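Local coordinates for protein BONZAI 1 (Arabidopsis thaliana, PDB 6KXT) that binds phospholipids in a calcium-dependent manner and negatively regulates cell death and defence responses, here seen in its second C2 domain, at residues Thr14-Cys20 with Leu135-Thr141; Lys31-Leu36 with Thr53-Asp59; Lys77-Ile83 with Lys99-Ser105. All blocks are in the same frame, centred on the assembly; numbering follows the deposited sequence. Where two conformers were deposited one is given.

How the interactions relate
Read from the N terminus, residues 14-20 come first but find their partner last: interaction 1 pairs them with 135-141 near the C terminus, joining both ends of the C2 domain in one sheet. Within that long loop lie the two others, one after the other. Interaction 2 closes a short loop between 31-36 and 53-59, at the start of strand 34-40. Interaction 3 then joins 77-83 to 99-105 across the hairpin of strands 81-87 and 95-102. Strands 34-40 and 81-87 are neighbours in the second sheet. Leu36 packs on Phe18 and Leu135, and Leu104 on Thr14, Ile16 and Phe140, so interactions 2 and 3 each touch interaction 1.

Interaction 1. Residues Thr14-Cys20 with Leu135-Thr141; sequences TEIVFRC and LFVDKFT
Val17 O takes two backbone donors, Asp138 N at 2.8 Å and Lys139 N in a weak bond at 3.4 Å. This is a classic beta bulge, set where the first strand of the C2 beta-sandwich runs antiparallel to the last one. Two residues of the later strand face Val17, so the register slips by one: Glu15 pairs with Thr141 and Val17 with Lys139 before the slip, Phe18 with Val137 and Arg19 with Phe136 after it. Phe136 N and Arg19 O bond at 2.8 Å.

The bulge turns the Asp138 side chain toward the first strand, where its carboxylate receives Arg19. Arg19 NE bonds to Asp138 OD1 at 2.9 Å, nearly in the guanidinium plane and on the syn side of the oxygen. A bend at chi3 (70°) swings the guanidinium back over Phe136; the two planes are 16° apart, with Arg19 NH2 3.3 Å from Phe136 CG. Arg19 is thus gripped at its edge by a carboxylate and on one face by a ring, a combined salt bridge and cation-pi stack that probably restrains the rotation of the group. Farther along the same face, one conformer of Lys139 brings NZ to 3.6 Å from Glu15 OE2, a long salt bridge, and Val17 rests on the CB of Lys139.

The other face, carrying Ile16, Phe18, Cys20, Leu135, Val137 and Phe140, looks into the sandwich, where Leu36 covers Phe18 and Leu135. Leu135 CD1 touches Phe18 CD1 at 3.8 Å, and Ile16 CD1 lies alongside the Phe140 ring. At the far end Thr14 keeps OG1 beside its nitrogen (chi1 -56°), which leaves the methyl CG2 over the face of the Phe140 ring in a CH-pi contact, 3.4 Å from Phe140 CZ.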
loop_
_atom_site.group_PDB
_atom_site.type_symbol
_atom_site.label_atom_id
_atom_site.label_comp_id
_atom_site.label_asym_id
_atom_site.label_seq_id
_atom_site.Cartn_x
_atom_site.Cartn_y
_atom_site.Cartn_z
ATOM N N THR A 14 12.424 -5.215 3.049
ATOM C CA THR A 14 11.178 -5.994 3.004
ATOM C C THR A 14 10.678 -6.061 1.553
ATOM O O THR A 14 10.451 -4.989 0.943
ATOM C CB THR A 14 10.139 -5.399 3.952
ATOM O OG1 THR A 14 10.707 -5.335 5.261
ATOM C CG2 THR A 14 8.888 -6.238 4.010
ATOM N N GLU A 15 10.475 -7.260 1.047
ATOM C CA GLU A 15 9.892 -7.479 -0.290
ATOM C C GLU A 15 8.414 -7.822 -0.084
ATOM O O GLU A 15 8.093 -8.779 0.659
ATOM C CB GLU A 15 10.649 -8.620 -0.962
ATOM C CG GLU A 15 10.050 -8.934 -2.319
ATOM C CD GLU A 15 10.763 -10.035 -3.085
ATOM O OE1 GLU A 15 11.810 -10.499 -2.601
ATOM O OE2 GLU A 15 10.284 -10.397 -4.156
ATOM N N ILE A 16 7.522 -7.118 -0.767
ATOM C CA ILE A 16 6.060 -7.270 -0.590
ATOM C C ILE A 16 5.383 -7.392 -1.932
ATOM O O ILE A 16 5.638 -6.577 -2.841
ATOM C CB ILE A 16 5.442 -6.092 0.200
ATOM C CG1 ILE A 16 6.205 -5.853 1.507
ATOM C CG2 ILE A 16 3.943 -6.376 0.408
ATOM C CD1 ILE A 16 5.586 -4.815 2.434
ATOM N N VAL A 17 4.549 -8.404 -2.088
ATOM C CA VAL A 17 3.629 -8.532 -3.252
ATOM C C VAL A 17 2.246 -8.168 -2.711
ATOM O O VAL A 17 1.707 -8.872 -1.822
ATOM C CB VAL A 17 3.650 -9.921 -3.905
ATOM C CG1 VAL A 17 2.510 -10.046 -4.916
ATOM C CG2 VAL A 17 5.000 -10.212 -4.548
ATOM N N PHE A 18 1.663 -7.107 -3.229
ATOM C CA PHE A 18 0.304 -6.629 -2.953
ATOM C C PHE A 18 -0.673 -7.116 -4.004
ATOM O O PHE A 18 -0.345 -7.223 -5.185
ATOM C CB PHE A 18 0.267 -5.101 -2.945
ATOM C CG PHE A 18 1.004 -4.446 -1.806
ATOM C CD1 PHE A 18 0.467 -4.503 -0.525
ATOM C CD2 PHE A 18 2.154 -3.716 -2.009
ATOM C CE1 PHE A 18 1.071 -3.814 0.524
ATOM C CE2 PHE A 18 2.750 -3.023 -0.957
ATOM C CZ PHE A 18 2.215 -3.097 0.303
ATOM N N ARG A 19 -1.877 -7.412 -3.529
ATOM C CA ARG A 19 -2.996 -7.839 -4.388
ATOM C C ARG A 19 -4.231 -7.072 -3.938
ATOM O O ARG A 19 -4.401 -6.854 -2.707
ATOM C CB ARG A 19 -3.204 -9.341 -4.233
ATOM C CG ARG A 19 -4.500 -9.845 -4.836
ATOM C CD ARG A 19 -4.489 -11.377 -4.756
ATOM N NE ARG A 19 -4.618 -11.943 -3.406
ATOM C CZ ARG A 19 -5.773 -12.147 -2.803
ATOM N NH1 ARG A 19 -6.915 -11.766 -3.360
ATOM N NH2 ARG A 19 -5.801 -12.738 -1.620
ATOM N N CYS A 20 -5.125 -6.704 -4.844
ATOM C CA CYS A 20 -6.439 -6.175 -4.491
ATOM C C CYS A 20 -7.541 -7.089 -5.008
ATOM O O CYS A 20 -7.331 -7.768 -6.058
ATOM C CB CYS A 20 -6.693 -4.769 -4.992
ATOM S SG CYS A 20 -5.517 -3.570 -4.320
ATOM N N LEU A 135 -7.298 -4.989 0.169
ATOM C CA LEU A 135 -5.868 -5.135 -0.081
ATOM C C LEU A 135 -5.396 -6.370 0.683
ATOM O O LEU A 135 -5.736 -6.562 1.863
ATOM C CB LEU A 135 -5.090 -3.909 0.429
ATOM C CG LEU A 135 -3.575 -3.924 0.252
ATOM C CD1 LEU A 135 -3.176 -3.786 -1.183
ATOM C CD2 LEU A 135 -2.932 -2.801 1.058
ATOM N N PHE A 136 -4.627 -7.196 0.033
ATOM C CA PHE A 136 -4.004 -8.404 0.576
ATOM C C PHE A 136 -2.502 -8.340 0.401
ATOM O O PHE A 136 -1.974 -7.681 -0.543
ATOM C CB PHE A 136 -4.559 -9.656 -0.092
ATOM C CG PHE A 136 -5.996 -9.952 0.225
ATOM C CD1 PHE A 136 -7.025 -9.386 -0.482
ATOM C CD2 PHE A 136 -6.303 -10.886 1.224
ATOM C CE1 PHE A 136 -8.356 -9.650 -0.138
ATOM C CE2 PHE A 136 -7.620 -11.163 1.534
ATOM C CZ PHE A 136 -8.632 -10.553 0.860
ATOM N N VAL A 137 -1.778 -9.055 1.262
ATOM C CA VAL A 137 -0.302 -9.114 1.258
ATOM C C VAL A 137 0.046 -10.557 0.866
ATOM O O VAL A 137 -0.055 -11.463 1.719
ATOM C CB VAL A 137 0.283 -8.688 2.607
ATOM C CG1 VAL A 137 1.809 -8.762 2.540
ATOM C CG2 VAL A 137 -0.203 -7.301 2.958
ATOM N N ASP A 138 0.294 -10.782 -0.419
ATOM C CA ASP A 138 0.493 -12.156 -0.959
ATOM C C ASP A 138 1.861 -12.667 -0.551
ATOM O O ASP A 138 2.059 -13.869 -0.431
ATOM C CB ASP A 138 0.402 -12.195 -2.485
ATOM C CG ASP A 138 -0.994 -12.375 -3.050
ATOM O OD1 ASP A 138 -1.971 -12.362 -2.254
ATOM O OD2 ASP A 138 -1.062 -12.525 -4.296
ATOM N N LYS A 139 2.846 -11.783 -0.448
ATOM C CA LYS A 139 4.218 -12.171 -0.057
ATOM C C LYS A 139 4.798 -11.076 0.827
ATOM O O LYS A 139 4.551 -9.871 0.580
ATOM C CB LYS A 139 5.130 -12.316 -1.269
ATOM C CG LYS A 139 6.576 -12.654 -0.951
ATOM C CD LYS A 139 7.420 -12.805 -2.174
ATOM C CE LYS A 139 8.727 -13.530 -1.898
ATOM N NZ LYS A 139 9.477 -13.739 -3.147
ATOM N N PHE A 140 5.572 -11.474 1.832
ATOM C CA PHE A 140 6.221 -10.559 2.792
ATOM C C PHE A 140 7.530 -11.250 3.207
ATOM O O PHE A 140 7.428 -12.243 3.960
ATOM C CB PHE A 140 5.361 -10.266 4.008
ATOM C CG PHE A 140 5.897 -9.177 4.906
ATOM C CD1 PHE A 140 6.919 -9.448 5.810
ATOM C CD2 PHE A 140 5.365 -7.897 4.902
ATOM C CE1 PHE A 140 7.392 -8.435 6.646
ATOM C CE2 PHE A 140 5.840 -6.907 5.755
ATOM C CZ PHE A 140 6.886 -7.188 6.602
ATOM N N THR A 141 8.648 -10.767 2.715
ATOM C CA THR A 141 9.956 -11.415 2.939
ATOM C C THR A 141 10.957 -10.359 3.369
ATOM O O THR A 141 11.133 -9.366 2.680
ATOM C CB THR A 141 10.440 -12.175 1.702
ATOM O OG1 THR A 141 9.438 -13.120 1.308
ATOM C CG2 THR A 141 11.737 -12.896 1.981
HETATM O O HOH W 1 -3.109 -13.401 -0.411
#

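Interaction 2. Residues Lys31-Leu36 with Thr53-Asp59; sequences KSDPFL and TEVRKND. With SO4 (sulfate ion), chain D.
Backbone hydrogen bonds join Pro34-Leu36 to the irregular chain 53-56: Thr53 N gives to Leu36 O, and Arg56 N gives to Pro34 O in a nearly straight bond of 3.0 Å. Between them a side chain stands in for the backbone. Thr53 OG1, held between its own nitrogen and carbonyl carbon (chi1 70°), accepts from Leu36 N at 2.9 Å and donates its hydroxyl hydrogen to Glu54 O.

Charged groups gather at the other end, where Arg56 to Asp59 form a type II beta turn with Asn58, of positive phi, at its third position. In one of its two conformers Asp33 reaches into this turn: OD1 uses its anti lone pair to accept from Asn58 N at 2.8 Å, while Lys57, bent twice, brings NZ back to 3.3 Å from Asp33 OD2 in a weak salt bridge. Within the turn, Arg56 grips Asp59 side-on, NE and NH2 both 2.8 Å from Asp59 OD2 and in the guanidinium plane. The same plane receives a sulfate, probably from the crystallisation liquor, whose O2 lies 2.9 Å from Arg56 NH2. With an alanine in place of Arg56, the Asp59 carboxylate loses both donors on OD2 and is likely to turn more freely, and the sulfate would probably be held less well.

Of the van der Waals contacts, Val55 CG2 against Phe35 CB is apolar, whereas Pro34 CD and Lys31 CD rest on the carbonyl oxygens of Arg56 and Asn58. Trp64 packs on Leu36, Thr53 and Arg56.

Asp33 belongs to a Ser-Asp-Pro-Phe sequence at the start of a strand, as in many C2 domains, and Asp87 accepts from its backbone N. The turn is thus held mainly by polar contacts of Asp33 and Arg56, consistent with its little apolar packing, and the sulfate suggests that Arg56 can receive an anion.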
loop_
_atom_site.group_PDB
_atom_site.type_symbol
_atom_site.label_atom_id
_atom_site.label_comp_id
_atom_site.label_asym_id
_atom_site.label_seq_id
_atom_site.Cartn_x
_atom_site.Cartn_y
_atom_site.Cartn_z
ATOM N N LYS A 31 -13.086 1.372 -16.697
ATOM C CA LYS A 31 -12.507 0.504 -15.662
ATOM C C LYS A 31 -11.261 1.193 -15.113
ATOM O O LYS A 31 -10.504 1.839 -15.879
ATOM C CB LYS A 31 -12.206 -0.818 -16.362
ATOM C CG LYS A 31 -11.998 -2.028 -15.510
ATOM C CD LYS A 31 -11.844 -3.322 -16.335
ATOM C CE LYS A 31 -13.082 -3.809 -17.050
ATOM N NZ LYS A 31 -12.885 -5.216 -17.498
ATOM N N SER A 32 -10.963 0.972 -13.851
ATOM C CA SER A 32 -9.691 1.434 -13.255
ATOM C C SER A 32 -8.473 0.811 -13.921
ATOM O O SER A 32 -8.480 -0.347 -14.292
ATOM C CB SER A 32 -9.700 1.134 -11.784
ATOM O OG SER A 32 -10.708 1.887 -11.089
ATOM N N ASP A 33 -7.433 1.635 -13.989
ATOM C CA ASP A 33 -6.050 1.219 -14.300
ATOM C C ASP A 33 -5.219 1.416 -13.042
ATOM O O ASP A 33 -4.567 2.440 -12.875
ATOM C CB ASP A 33 -5.472 2.052 -15.436
ATOM C CG ASP A 33 -6.356 2.015 -16.668
ATOM O OD1 ASP A 33 -6.614 0.908 -17.162
ATOM O OD2 ASP A 33 -6.748 3.131 -17.156
ATOM N N PRO A 34 -5.284 0.463 -12.085
ATOM C CA PRO A 34 -4.769 0.736 -10.766
ATOM C C PRO A 34 -3.255 0.548 -10.598
ATOM O O PRO A 34 -2.628 -0.249 -11.250
ATOM C CB PRO A 34 -5.477 -0.315 -9.904
ATOM C CG PRO A 34 -5.667 -1.471 -10.834
ATOM C CD PRO A 34 -5.960 -0.820 -12.172
ATOM N N PHE A 35 -2.756 1.347 -9.684
ATOM C CA PHE A 35 -1.410 1.249 -9.113
ATOM C C PHE A 35 -1.499 1.628 -7.642
ATOM O O PHE A 35 -2.506 2.219 -7.161
ATOM C CB PHE A 35 -0.441 2.163 -9.891
ATOM C CG PHE A 35 -0.626 3.649 -9.780
ATOM C CD1 PHE A 35 -1.646 4.289 -10.459
ATOM C CD2 PHE A 35 0.188 4.422 -8.964
ATOM C CE1 PHE A 35 -1.835 5.655 -10.358
ATOM C CE2 PHE A 35 0.035 5.808 -8.898
ATOM C CZ PHE A 35 -0.988 6.415 -9.582
ATOM N N LEU A 36 -0.450 1.193 -6.919
ATOM C CA LEU A 36 -0.335 1.517 -5.476
ATOM C C LEU A 36 0.830 2.472 -5.248
ATOM O O LEU A 36 1.877 2.363 -5.929
ATOM C CB LEU A 36 -0.078 0.291 -4.587
ATOM C CG LEU A 36 -1.069 -0.845 -4.672
ATOM C CD1 LEU A 36 -0.647 -1.967 -3.722
ATOM C CD2 LEU A 36 -2.449 -0.357 -4.350
ATOM N N THR A 53 3.917 0.983 -7.455
ATOM C CA THR A 53 3.848 -0.139 -8.408
ATOM C C THR A 53 3.724 0.405 -9.833
ATOM O O THR A 53 3.345 1.591 -10.031
ATOM C CB THR A 53 2.695 -1.097 -8.097
ATOM O OG1 THR A 53 1.431 -0.462 -8.385
ATOM C CG2 THR A 53 2.710 -1.557 -6.655
ATOM N N GLU A 54 3.963 -0.497 -10.784
ATOM C CA GLU A 54 3.510 -0.324 -12.179
ATOM C C GLU A 54 1.980 -0.219 -12.209
ATOM O O GLU A 54 1.277 -0.664 -11.278
ATOM C CB GLU A 54 4.000 -1.476 -13.030
ATOM C CG GLU A 54 3.300 -2.796 -12.760
ATOM C CD GLU A 54 3.790 -3.584 -11.542
ATOM O OE1 GLU A 54 4.759 -3.158 -10.891
ATOM O OE2 GLU A 54 3.177 -4.642 -11.255
ATOM N N VAL A 55 1.490 0.374 -13.281
ATOM C CA VAL A 55 0.051 0.442 -13.615
ATOM C C VAL A 55 -0.380 -0.862 -14.244
ATOM O O VAL A 55 0.330 -1.382 -15.112
ATOM C CB VAL A 55 -0.218 1.629 -14.547
ATOM C CG1 VAL A 55 -1.671 1.690 -14.941
ATOM C CG2 VAL A 55 0.190 2.922 -13.860
ATOM N N ARG A 56 -1.502 -1.412 -13.794
ATOM C CA ARG A 56 -2.111 -2.573 -14.468
ATOM C C ARG A 56 -3.384 -2.092 -15.140
ATOM O O ARG A 56 -4.379 -1.849 -14.450
ATOM C CB ARG A 56 -2.369 -3.754 -13.533
ATOM C CG ARG A 56 -1.090 -4.355 -12.991
ATOM C CD ARG A 56 -1.347 -5.447 -11.977
ATOM N NE ARG A 56 -2.187 -6.504 -12.516
ATOM C CZ ARG A 56 -1.779 -7.550 -13.277
ATOM N NH1 ARG A 56 -0.499 -7.776 -13.500
ATOM N NH2 ARG A 56 -2.719 -8.360 -13.750
ATOM N N LYS A 57 -3.408 -2.125 -16.459
ATOM C CA LYS A 57 -4.577 -1.590 -17.192
ATOM C C LYS A 57 -5.821 -2.471 -17.007
ATOM O O LYS A 57 -5.713 -3.688 -17.134
ATOM C CB LYS A 57 -4.196 -1.473 -18.683
ATOM C CG LYS A 57 -3.153 -0.429 -19.054
ATOM C CD LYS A 57 -3.749 0.941 -19.160
ATOM C CE LYS A 57 -4.770 1.063 -20.287
ATOM N NZ LYS A 57 -5.681 2.222 -20.103
ATOM N N ASN A 58 -6.956 -1.830 -16.736
ATOM C CA ASN A 58 -8.298 -2.445 -16.828
ATOM C C ASN A 58 -8.421 -3.641 -15.885
ATOM O O ASN A 58 -8.993 -4.705 -16.241
ATOM C CB ASN A 58 -8.591 -2.819 -18.287
ATOM C CG ASN A 58 -8.852 -1.572 -19.082
ATOM O OD1 ASN A 58 -9.717 -0.798 -18.708
ATOM N ND2 ASN A 58 -8.069 -1.404 -20.138
ATOM N N ASP A 59 -7.811 -3.551 -14.710
ATOM C CA ASP A 59 -7.781 -4.725 -13.806
ATOM C C ASP A 59 -8.468 -4.399 -12.480
ATOM O O ASP A 59 -7.982 -3.519 -11.745
ATOM C CB ASP A 59 -6.341 -5.176 -13.587
ATOM C CG ASP A 59 -6.147 -6.504 -12.909
ATOM O OD1 ASP A 59 -7.165 -7.108 -12.561
ATOM O OD2 ASP A 59 -4.946 -6.907 -12.821
HETATM S S SO4 D . -1.319 -11.353 -15.159
HETATM O O1 SO4 D . -0.568 -10.732 -14.136
HETATM O O2 SO4 D . -2.678 -10.914 -15.181
HETATM O O3 SO4 D . -1.277 -12.767 -14.832
HETATM O O4 SO4 D . -0.729 -11.106 -16.467
HETATM O O HOH W 2 -12.730 0.474 -19.485
HETATM O O HOH W 3 -9.155 1.964 -18.440
#

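Interaction 3. Residues Lys77-Ile83 with Lys99-Ser105; sequences KDSPVII and KVQKSLS
Val81-Ile83 and Val100-Lys102 run antiparallel, with Val81-Lys102 and Ile83-Val100 as hydrogen-bonded pairs around the non-hydrogen-bonded pair Ile82-Gln101. This is the hairpin of strands 81-87 and 95-102 at the edge of the four-stranded sheet of the C2 sandwich, with 95-102 outermost. Each hydrogen-bonded pair has both its bonds, Val100 N to Ile83 O at 2.9 Å and Val81 N to Lys102 O at 3.0 Å among them.

On one face Ile82 wedges between two long chains. Its CD1 lies 3.8 Å from both Lys99 CE and Gln101 OE1, and Gln101 NE2 comes within 3.7 Å of Pro80 CB. The opposite face holds Val81, Ile83 and Val100 against the interior, where Leu107 covers Ile83 and Phe119 covers Val100.

Beyond the strands, Ser103 is the N-cap of helix 104-113: OG, between its own N and carbonyl carbon (chi1 63°), caps a backbone N just past Ser105, while Asp106 OD2 takes Ser103 N. Ser103 CB sits among the carbonyls of Lys77 and Ser79. Lys77 NZ makes salt bridges with Glu108 of the helix and Glu142 of strand 133-143. The loop is tied to the first helical turn by Ser105 N, which gives to Lys77 O at 3.0 Å.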
loop_
_atom_site.group_PDB
_atom_site.type_symbol
_atom_site.label_atom_id
_atom_site.label_comp_id
_atom_site.label_asym_id
_atom_site.label_seq_id
_atom_site.Cartn_x
_atom_site.Cartn_y
_atom_site.Cartn_z
ATOM N N LYS A 77 9.804 -0.594 11.355
ATOM C CA LYS A 77 8.857 -1.688 11.032
ATOM C C LYS A 77 7.497 -1.432 11.690
ATOM O O LYS A 77 6.461 -1.768 11.108
ATOM C CB LYS A 77 9.467 -3.010 11.477
ATOM C CG LYS A 77 8.623 -4.199 11.050
ATOM C CD LYS A 77 9.287 -5.534 11.291
ATOM C CE LYS A 77 8.278 -6.627 11.043
ATOM N NZ LYS A 77 8.861 -7.983 11.113
ATOM N N ASP A 78 7.433 -0.722 12.794
ATOM C CA ASP A 78 6.161 -0.470 13.511
ATOM C C ASP A 78 5.515 0.870 13.134
ATOM O O ASP A 78 4.442 1.133 13.636
ATOM C CB ASP A 78 6.423 -0.464 15.011
ATOM C CG ASP A 78 6.674 -1.852 15.593
ATOM O OD1 ASP A 78 6.173 -2.860 15.053
ATOM O OD2 ASP A 78 7.384 -1.926 16.602
ATOM N N SER A 79 6.140 1.662 12.273
ATOM C CA SER A 79 5.622 3.003 11.902
ATOM C C SER A 79 4.501 2.820 10.876
ATOM O O SER A 79 4.764 2.303 9.792
ATOM C CB SER A 79 6.686 3.889 11.310
ATOM O OG SER A 79 7.742 4.123 12.266
ATOM N N PRO A 80 3.313 3.395 11.110
ATOM C CA PRO A 80 2.303 3.365 10.060
ATOM C C PRO A 80 2.821 4.080 8.815
ATOM O O PRO A 80 3.488 5.110 8.904
ATOM C CB PRO A 80 1.124 4.132 10.660
ATOM C CG PRO A 80 1.319 3.986 12.169
ATOM C CD PRO A 80 2.808 3.930 12.376
ATOM N N VAL A 81 2.497 3.519 7.654
ATOM C CA VAL A 81 2.649 4.195 6.351
ATOM C C VAL A 81 1.259 4.243 5.702
ATOM O O VAL A 81 0.329 3.597 6.167
ATOM C CB VAL A 81 3.662 3.531 5.412
ATOM C CG1 VAL A 81 5.043 3.499 6.060
ATOM C CG2 VAL A 81 3.242 2.124 5.010
ATOM N N ILE A 82 1.114 5.084 4.707
ATOM C CA ILE A 82 -0.112 5.156 3.889
ATOM C C ILE A 82 0.094 4.323 2.656
ATOM O O ILE A 82 1.149 4.411 1.990
ATOM C CB ILE A 82 -0.472 6.591 3.487
ATOM C CG1 ILE A 82 -0.577 7.499 4.701
ATOM C CG2 ILE A 82 -1.745 6.538 2.698
ATOM C CD1 ILE A 82 -1.564 7.034 5.623
ATOM N N ILE A 83 -0.935 3.542 2.296
ATOM C CA ILE A 83 -0.932 2.746 1.036
ATOM C C ILE A 83 -2.185 3.145 0.310
ATOM O O ILE A 83 -3.265 2.958 0.848
ATOM C CB ILE A 83 -0.847 1.234 1.276
ATOM C CG1 ILE A 83 0.362 0.909 2.153
ATOM C CG2 ILE A 83 -0.770 0.504 -0.053
ATOM C CD1 ILE A 83 0.239 -0.391 2.920
ATOM N N LYS A 99 -7.710 3.912 0.356
ATOM C CA LYS A 99 -6.591 4.163 1.271
ATOM C C LYS A 99 -6.600 3.110 2.372
ATOM O O LYS A 99 -7.655 2.705 2.908
ATOM C CB LYS A 99 -6.851 5.533 1.923
ATOM C CG LYS A 99 -5.817 5.992 2.901
ATOM C CD LYS A 99 -6.147 7.388 3.391
ATOM C CE LYS A 99 -4.955 7.888 4.173
ATOM N NZ LYS A 99 -5.266 9.170 4.808
ATOM N N VAL A 100 -5.392 2.740 2.765
ATOM C CA VAL A 100 -5.076 1.941 3.979
ATOM C C VAL A 100 -3.955 2.646 4.760
ATOM O O VAL A 100 -3.114 3.294 4.131
ATOM C CB VAL A 100 -4.687 0.531 3.484
ATOM C CG1 VAL A 100 -3.837 -0.249 4.462
ATOM C CG2 VAL A 100 -5.951 -0.226 3.028
ATOM N N GLN A 101 -4.003 2.550 6.060
ATOM C CA GLN A 101 -2.928 3.022 6.949
ATOM C C GLN A 101 -2.469 1.845 7.799
ATOM O O GLN A 101 -3.226 1.386 8.658
ATOM C CB GLN A 101 -3.372 4.242 7.740
ATOM C CG GLN A 101 -2.280 4.678 8.719
ATOM C CD GLN A 101 -2.621 5.916 9.512
ATOM O OE1 GLN A 101 -3.313 6.802 9.033
ATOM N NE2 GLN A 101 -2.106 5.974 10.724
ATOM N N LYS A 102 -1.269 1.346 7.528
ATOM C CA LYS A 102 -0.740 0.111 8.143
ATOM C C LYS A 102 0.770 0.253 8.251
ATOM O O LYS A 102 1.387 0.793 7.349
ATOM C CB LYS A 102 -1.023 -1.105 7.253
ATOM C CG LYS A 102 -2.467 -1.568 7.197
ATOM C CD LYS A 102 -2.785 -2.521 8.327
ATOM C CE LYS A 102 -4.252 -2.597 8.661
ATOM N NZ LYS A 102 -4.726 -1.378 9.350
ATOM N N SER A 103 1.381 -0.340 9.261
ATOM C CA SER A 103 2.843 -0.467 9.344
ATOM C C SER A 103 3.306 -1.715 8.620
ATOM O O SER A 103 2.492 -2.582 8.269
ATOM C CB SER A 103 3.312 -0.579 10.765
ATOM O OG SER A 103 2.795 -1.766 11.367
ATOM N N LEU A 104 4.593 -1.863 8.400
ATOM C CA LEU A 104 5.126 -3.119 7.832
ATOM C C LEU A 104 4.762 -4.267 8.772
ATOM O O LEU A 104 4.469 -5.383 8.267
ATOM C CB LEU A 104 6.636 -3.011 7.609
ATOM C CG LEU A 104 7.158 -2.105 6.495
ATOM C CD1 LEU A 104 8.659 -2.301 6.274
ATOM C CD2 LEU A 104 6.394 -2.299 5.212
ATOM N N SER A 105 4.869 -4.070 10.094
ATOM C CA SER A 105 4.522 -5.127 11.074
ATOM C C SER A 105 3.081 -5.578 10.807
ATOM O O SER A 105 2.753 -6.794 10.843
ATOM C CB SER A 105 4.745 -4.590 12.482
ATOM O OG SER A 105 4.406 -5.598 13.396
HETATM O O HOH W 4 2.771 -1.425 13.959
HETATM O O HOH W 5 6.339 0.427 8.665
#